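Local coordinates for nitroreductase-like family protein (Bacillus cereus, PDB 2I7H), which binds flavin mononucleotide as a member of the nitroreductase-like family of homodimeric alpha/beta flavoproteins, at residues A[36-39]-A[40-43]; A[58-61]-A[62-65]; A[81-84]-A[85-89]. All blocks are in the same frame, centred on the assembly; numbering follows the deposited sequence.

Interaction 1: A[36-39]-A[40-43]; sequences LLND and ATWA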
loop_
_atom_site.group_PDB
_atom_site.type_symbol
_atom_site.label_atom_id
_atom_site.label_comp_id
_atom_site.label_asym_id
_atom_site.label_seq_id
_atom_site.Cartn_x
_atom_site.Cartn_y
_atom_site.Cartn_z
ATOM N N LEU A 36 -0.985 14.866 8.868
ATOM C CA LEU A 36 -0.443 13.822 7.981
ATOM C C LEU A 36 -1.378 12.634 7.745
ATOM O O LEU A 36 -1.525 12.185 6.594
ATOM C CB LEU A 36 0.931 13.338 8.501
ATOM C CG LEU A 36 1.991 14.453 8.563
ATOM C CD1 LEU A 36 3.306 13.952 8.993
ATOM C CD2 LEU A 36 2.109 15.125 7.228
ATOM N N LEU A 37 -2.006 12.134 8.815
ATOM C CA LEU A 37 -2.944 11.027 8.709
ATOM C C LEU A 37 -4.152 11.421 7.871
ATOM O O LEU A 37 -4.658 10.603 7.119
ATOM C CB LEU A 37 -3.426 10.550 10.072
ATOM C CG LEU A 37 -2.476 9.787 10.991
ATOM C CD1 LEU A 37 -2.912 9.934 12.502
ATOM C CD2 LEU A 37 -2.329 8.344 10.567
ATOM N N ASN A 38 -4.602 12.672 8.008
ATOM C CA ASN A 38 -5.724 13.165 7.219
ATOM C C ASN A 38 -5.397 13.225 5.725
ATOM O O ASN A 38 -6.208 12.796 4.890
ATOM C CB ASN A 38 -6.254 14.501 7.748
ATOM C CG ASN A 38 -7.415 14.320 8.684
ATOM O OD1 ASN A 38 -8.250 13.434 8.460
ATOM N ND2 ASN A 38 -7.491 15.151 9.750
ATOM N N ASP A 39 -4.198 13.709 5.396
ATOM C CA ASP A 39 -3.710 13.627 4.031
ATOM C C ASP A 39 -3.621 12.188 3.515
ATOM O O ASP A 39 -3.945 11.924 2.345
ATOM C CB ASP A 39 -2.359 14.329 3.890
ATOM C CG ASP A 39 -2.460 15.825 4.055
ATOM O OD1 ASP A 39 -3.587 16.389 4.025
ATOM O OD2 ASP A 39 -1.390 16.443 4.247
ATOM N N ALA A 40 -3.199 11.263 4.389
ATOM C CA ALA A 40 -3.039 9.848 4.017
ATOM C C ALA A 40 -4.372 9.205 3.667
ATOM O O ALA A 40 -4.395 8.223 2.916
ATOM C CB ALA A 40 -2.300 9.018 5.130
ATOM N N THR A 41 -5.478 9.749 4.203
ATOM C CA THR A 41 -6.799 9.141 3.976
ATOM C C THR A 41 -7.207 9.159 2.505
ATOM O O THR A 41 -8.130 8.473 2.115
ATOM C CB THR A 41 -7.947 9.710 4.879
ATOM O OG1 THR A 41 -8.108 11.097 4.629
ATOM C CG2 THR A 41 -7.666 9.485 6.375
ATOM N N TRP A 42 -6.490 9.899 1.678
ATOM C CA TRP A 42 -6.779 9.925 0.254
ATOM C C TRP A 42 -6.185 8.704 -0.433
ATOM O O TRP A 42 -5.804 8.742 -1.569
ATOM C CB TRP A 42 -6.311 11.258 -0.366
ATOM C CG TRP A 42 -7.183 12.346 0.075
ATOM C CD1 TRP A 42 -6.999 13.143 1.149
ATOM C CD2 TRP A 42 -8.456 12.718 -0.500
ATOM N NE1 TRP A 42 -8.067 14.019 1.276
ATOM C CE2 TRP A 42 -8.975 13.767 0.282
ATOM C CE3 TRP A 42 -9.193 12.263 -1.599
ATOM C CZ2 TRP A 42 -10.204 14.389 -0.005
ATOM C CZ3 TRP A 42 -10.399 12.873 -1.893
ATOM C CH2 TRP A 42 -10.910 13.918 -1.083
ATOM N N ALA A 43 -6.129 7.596 0.271
ATOM C CA ALA A 43 -5.675 6.338 -0.297
ATOM C C ALA A 43 -6.822 5.750 -1.111
ATOM O O ALA A 43 -7.987 5.985 -0.783
ATOM C CB ALA A 43 -5.251 5.398 0.844
HETATM O O HOH W 1 -7.035 15.696 3.967
HETATM O O HOH W 2 -9.311 13.104 6.115
#

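Interaction 2: A[58-61]-A[62-65]; sequences IGEG and RKKL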
loop_
_atom_site.group_PDB
_atom_site.type_symbol
_atom_site.label_atom_id
_atom_site.label_comp_id
_atom_site.label_asym_id
_atom_site.label_seq_id
_atom_site.Cartn_x
_atom_site.Cartn_y
_atom_site.Cartn_z
ATOM N N ILE A 58 1.288 8.520 22.592
ATOM C CA ILE A 58 2.276 9.592 22.708
ATOM C C ILE A 58 2.495 9.963 24.165
ATOM O O ILE A 58 1.576 9.875 24.981
ATOM C CB ILE A 58 1.873 10.875 21.913
ATOM C CG1 ILE A 58 0.436 11.305 22.235
ATOM C CG2 ILE A 58 2.038 10.654 20.425
ATOM C CD1 ILE A 58 0.107 12.728 21.824
ATOM N N GLY A 59 3.715 10.378 24.486
ATOM C CA GLY A 59 4.049 10.847 25.835
ATOM C C GLY A 59 3.855 9.739 26.844
ATOM O O GLY A 59 4.301 8.617 26.621
ATOM N N GLU A 60 3.161 10.042 27.938
ATOM C CA GLU A 60 2.936 9.049 28.992
ATOM C C GLU A 60 2.123 7.829 28.550
ATOM O O GLU A 60 2.316 6.727 29.080
ATOM C CB GLU A 60 2.360 9.705 30.245
ATOM C CG GLU A 60 3.379 9.872 31.401
ATOM C CD GLU A 60 3.366 8.681 32.383
ATOM O OE1 GLU A 60 3.347 8.905 33.617
ATOM O OE2 GLU A 60 3.354 7.510 31.922
ATOM N N GLY A 61 1.257 8.019 27.551
ATOM C CA GLY A 61 0.441 6.946 26.980
ATOM C C GLY A 61 1.229 5.779 26.403
ATOM O O GLY A 61 0.755 4.646 26.389
ATOM N N ARG A 62 2.440 6.055 25.934
ATOM C CA ARG A 62 3.292 5.023 25.350
ATOM C C ARG A 62 3.574 3.875 26.320
ATOM O O ARG A 62 3.857 2.763 25.893
ATOM C CB ARG A 62 4.602 5.624 24.847
ATOM C CG ARG A 62 4.451 6.509 23.644
ATOM C CD ARG A 62 5.707 7.280 23.419
ATOM N NE ARG A 62 6.067 8.063 24.602
ATOM C CZ ARG A 62 7.278 8.558 24.849
ATOM N NH1 ARG A 62 7.475 9.269 25.955
ATOM N NH2 ARG A 62 8.290 8.345 23.997
ATOM N N LYS A 63 3.494 4.151 27.617
ATOM C CA LYS A 63 3.719 3.128 28.630
ATOM C C LYS A 63 2.566 2.154 28.658
ATOM O O LYS A 63 2.732 1.007 29.062
ATOM C CB LYS A 63 3.907 3.746 30.018
ATOM C CG LYS A 63 5.258 4.376 30.247
ATOM C CD LYS A 63 5.359 4.901 31.699
ATOM C CE LYS A 63 6.345 6.074 31.829
ATOM N NZ LYS A 63 6.310 6.731 33.199
ATOM N N LYS A 64 1.392 2.616 28.240
ATOM C CA LYS A 64 0.216 1.749 28.190
ATOM C C LYS A 64 0.386 0.691 27.111
ATOM O O LYS A 64 0.037 -0.463 27.320
ATOM C CB LYS A 64 -1.060 2.548 27.935
ATOM C CG LYS A 64 -1.481 3.380 29.090
ATOM C CD LYS A 64 -2.943 3.154 29.376
ATOM C CE LYS A 64 -3.400 4.064 30.492
ATOM N NZ LYS A 64 -3.636 5.390 29.899
ATOM N N LEU A 65 0.920 1.121 25.966
ATOM C CA LEU A 65 1.242 0.243 24.857
ATOM C C LEU A 65 2.297 -0.738 25.305
ATOM O O LEU A 65 2.175 -1.934 25.055
ATOM C CB LEU A 65 1.808 1.049 23.683
ATOM C CG LEU A 65 1.498 0.614 22.250
ATOM C CD1 LEU A 65 2.678 0.886 21.337
ATOM C CD2 LEU A 65 1.074 -0.796 22.136
#

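Interaction 3: A[81-84]-A[85-89]; sequences RGKI and LSDRF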
loop_
_atom_site.group_PDB
_atom_site.type_symbol
_atom_site.label_atom_id
_atom_site.label_comp_id
_atom_site.label_asym_id
_atom_site.label_seq_id
_atom_site.Cartn_x
_atom_site.Cartn_y
_atom_site.Cartn_z
ATOM N N ARG A 81 13.406 -9.660 26.036
ATOM C CA ARG A 81 13.196 -8.418 25.309
ATOM C C ARG A 81 12.465 -7.304 26.078
ATOM O O ARG A 81 12.379 -6.180 25.599
ATOM C CB ARG A 81 12.514 -8.720 23.973
ATOM C CG ARG A 81 12.953 -7.776 22.851
ATOM C CD ARG A 81 12.908 -8.470 21.474
ATOM N NE ARG A 81 11.727 -9.319 21.285
ATOM C CZ ARG A 81 10.623 -8.932 20.649
ATOM N NH1 ARG A 81 9.599 -9.770 20.510
ATOM N NH2 ARG A 81 10.544 -7.703 20.156
ATOM N N GLY A 82 11.947 -7.620 27.260
ATOM C CA GLY A 82 11.124 -6.693 28.028
ATOM C C GLY A 82 11.718 -5.310 28.189
ATOM O O GLY A 82 11.160 -4.325 27.684
ATOM N N LYS A 83 12.857 -5.234 28.872
ATOM C CA LYS A 83 13.509 -3.950 29.123
ATOM C C LYS A 83 14.016 -3.257 27.844
ATOM O O LYS A 83 13.775 -2.067 27.652
ATOM C CB LYS A 83 14.641 -4.083 30.144
ATOM C CG LYS A 83 14.755 -2.859 31.017
ATOM C CD LYS A 83 16.187 -2.426 31.192
ATOM C CE LYS A 83 16.226 -1.015 31.755
ATOM N NZ LYS A 83 17.332 -0.203 31.157
ATOM N N ILE A 84 14.725 -4.011 27.002
ATOM C CA ILE A 84 15.134 -3.577 25.666
ATOM C C ILE A 84 13.998 -2.839 24.955
ATOM O O ILE A 84 14.150 -1.700 24.493
ATOM C CB ILE A 84 15.548 -4.817 24.771
ATOM C CG1 ILE A 84 16.850 -5.494 25.261
ATOM C CG2 ILE A 84 15.633 -4.443 23.279
ATOM C CD1 ILE A 84 17.979 -4.539 25.677
ATOM N N LEU A 85 12.861 -3.516 24.878
ATOM C CA LEU A 85 11.755 -3.076 24.075
ATOM C C LEU A 85 11.050 -1.892 24.725
ATOM O O LEU A 85 10.763 -0.898 24.060
ATOM C CB LEU A 85 10.824 -4.257 23.828
ATOM C CG LEU A 85 9.561 -3.974 23.055
ATOM C CD1 LEU A 85 9.160 -5.188 22.272
ATOM C CD2 LEU A 85 8.483 -3.532 24.060
ATOM N N SER A 86 10.806 -1.992 26.025
ATOM C CA SER A 86 10.322 -0.867 26.833
ATOM C C SER A 86 11.155 0.414 26.650
ATOM O O SER A 86 10.605 1.499 26.490
ATOM C CB SER A 86 10.290 -1.257 28.305
ATOM O OG SER A 86 9.691 -0.236 29.086
ATOM N N ASP A 87 12.475 0.281 26.666
ATOM C CA ASP A 87 13.356 1.414 26.501
ATOM C C ASP A 87 13.277 1.991 25.099
ATOM O O ASP A 87 13.339 3.222 24.919
ATOM C CB ASP A 87 14.787 1.029 26.858
ATOM C CG ASP A 87 14.979 0.874 28.346
ATOM O OD1 ASP A 87 13.992 1.022 29.107
ATOM O OD2 ASP A 87 16.123 0.609 28.779
ATOM N N ARG A 88 13.129 1.105 24.114
ATOM C CA ARG A 88 12.975 1.519 22.722
ATOM C C ARG A 88 11.673 2.293 22.466
ATOM O O ARG A 88 11.674 3.337 21.821
ATOM C CB ARG A 88 13.034 0.316 21.798
ATOM C CG ARG A 88 13.695 0.629 20.500
ATOM C CD ARG A 88 12.898 0.175 19.298
ATOM N NE ARG A 88 12.562 -1.246 19.290
ATOM C CZ ARG A 88 11.352 -1.730 19.008
ATOM N NH1 ARG A 88 10.341 -0.922 18.726
ATOM N NH2 ARG A 88 11.150 -3.032 19.007
ATOM N N PHE A 89 10.566 1.759 22.958
ATOM C CA PHE A 89 9.256 2.363 22.755
ATOM C C PHE A 89 9.197 3.724 23.450
ATOM O O PHE A 89 8.441 4.621 23.062
ATOM C CB PHE A 89 8.171 1.455 23.355
ATOM C CG PHE A 89 7.645 0.416 22.426
ATOM C CD1 PHE A 89 8.489 -0.520 21.848
ATOM C CD2 PHE A 89 6.276 0.333 22.165
ATOM C CE1 PHE A 89 7.994 -1.500 20.998
ATOM C CE2 PHE A 89 5.775 -0.660 21.330
ATOM C CZ PHE A 89 6.641 -1.582 20.741
#

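Interaction 1: A[36-39]-A[40-43]
Leu36 O still takes the amide of Ala40 in a normal helical bond of 2.9 Å between O and N, but one residue on the pattern tightens: Thr41 N binds Asn38 O (3.2 Å) and reaches Leu37 O only weakly, while Trp42 N makes a weak bond to Asp39 O, so helix 30-40 runs out through a narrower turn. The hydroxyl of Thr41 doubles the hold on the carbonyl of Asn38. Its OG1 lies 2.6 Å from Asn38 O and donates to it, tilted only 16° from the carbonyl plane, whereas the Thr41 amide comes in above that plane. Chi1 of 61° places OG1 between the backbone N and carbonyl carbon, folding it back over the preceding turn; CG2 meanwhile rests 3.3 Å from Leu37 O. Threonine suits this place because one branch can bond while the other packs, and Trp52 also packs on the Thr41 side chain. Water 2 donates both to Thr41 OG1 and to Asn38 OD1 (2.6 Å between the water and OD1), and OD1 also accepts from Ile180 N of the second subunit. The Trp42 ring turns an edge to the helix end, with Asp39 O near its plane and 3.5 Å from CD1; water 1 links Trp42 NE1 weakly to Asn38 O. Small Ala40 lets the helix lie against Phe119 of helix 106-129. Thr41 thus gives two donors to the single carbonyl of Asn38 and Asn122 ND2 bonds to Ala40 O, satisfying carbonyls at a helix end that lies against the second subunit and leads to Ala43, which touches flavin mononucleotide.

Interaction 2: A[58-61]-A[62-65]
A bend at chi3 (-57°) turns the end of Arg62, with CG beside the backbone N, back over the loop that precedes its helix and so carries NE to the carbonyl of Gly59. The bond is short and nearly straight, 2.7 Å from NE to Gly59 O and 171° at the hydrogen. Gly59 O sits at the edge of the guanidinium, in its plane, and offers a lone pair in the carbonyl plane. The same oxygen also accepts from Arg62 N (3.2 Å), which lies above the carbonyl plane, and more weakly from NH1. Arginine suits this place because its long arm can reach back to that loop and still send NH2 to Thr92 O, while CG packs 3.9 Å from Ile58 CA. Glycine is the residue most at ease with the positive phi of Gly59. On the solvent side, Glu60 bends at chi2 and Lys63 stretches out beyond CG, so the two chains cross obliquely. Glu60 OE2 and Lys63 NZ form a salt bridge at 3.3 Å, weak as a hydrogen bond, and OE2 lies equally near Lys63 CD and CE. Lys63 N binds Glu60 O, and Lys64 N binds Gly61 O at 2.8 Å. Successive bonds three residues apart are typical of a tight first turn at a helix N terminus, here leading from strand 53-58, outermost in this chain, into helix 62-71 of the nitroreductase-like alpha/beta fold.

Interaction 3: A[81-84]-A[85-89]
The ends of Lys83 and Asp87 meet from successive turns of a helix, the lysine chain slanting across the aspartate side chain. Lys83 bends at chi2 and chi4, which brings NZ to 2.8 Å from Asp87 OD2 on the syn lone pair of that oxygen, the side facing OD1. Asp87 CG lies beside its backbone N (chi1 -74°), keeping the short acid close to the helix while the long lysine spans the gap. This i to i+4 salt bridge lies on an exposed helical flank, over the Asp87 N to Lys83 O bond of 2.9 Å.

Around the helix from this pair, the Arg81 chain slants across that of Leu85. NH2 of the arginine meets the leucine methyl CD1 at 3.6 Å, in an oblique approach to the guanidinium, and Phe73 touches both residues. Leu85 N bonds to Arg81 O at 2.8 Å and Ser86 N to Gly82 O, nearly straight at 167°, although the helix is kinked at Lys83 and Ile84, whose N atoms lack a bond to the turn before. Helix 75-90 forms a helical hairpin with helix 62-71: Leu85 packs on Val69 and Ser86 on Val66, where a small residue allows close approach, and bulky hydrophobic Phe89 adds an edge-to-face ring contact with His164. Arg88 comes near Arg81, 4.8 Å between their NH2 atoms, and the like charges would probably repel weakly.

How the interactions relate
From the N terminus, interaction 1 comes first, where helix 30-40 gives way to the loop leading to strand 53-58; interaction 2 follows as that strand passes into helix 62-71, and interaction 3 lies within helix 75-90. Each is a local turn closed within eight or nine residues, so the three stand in series and none nests in or crosses another. Interactions 2 and 3 meet: Leu65 CD1 packs 3.5 Å from Phe89 CE2, joining the two successive helices. Interaction 1 stands apart, its centre about 30 Å from that of interaction 3, on the opposite side of the chain's centre. Interactions 1 and 2 both touch the second subunit.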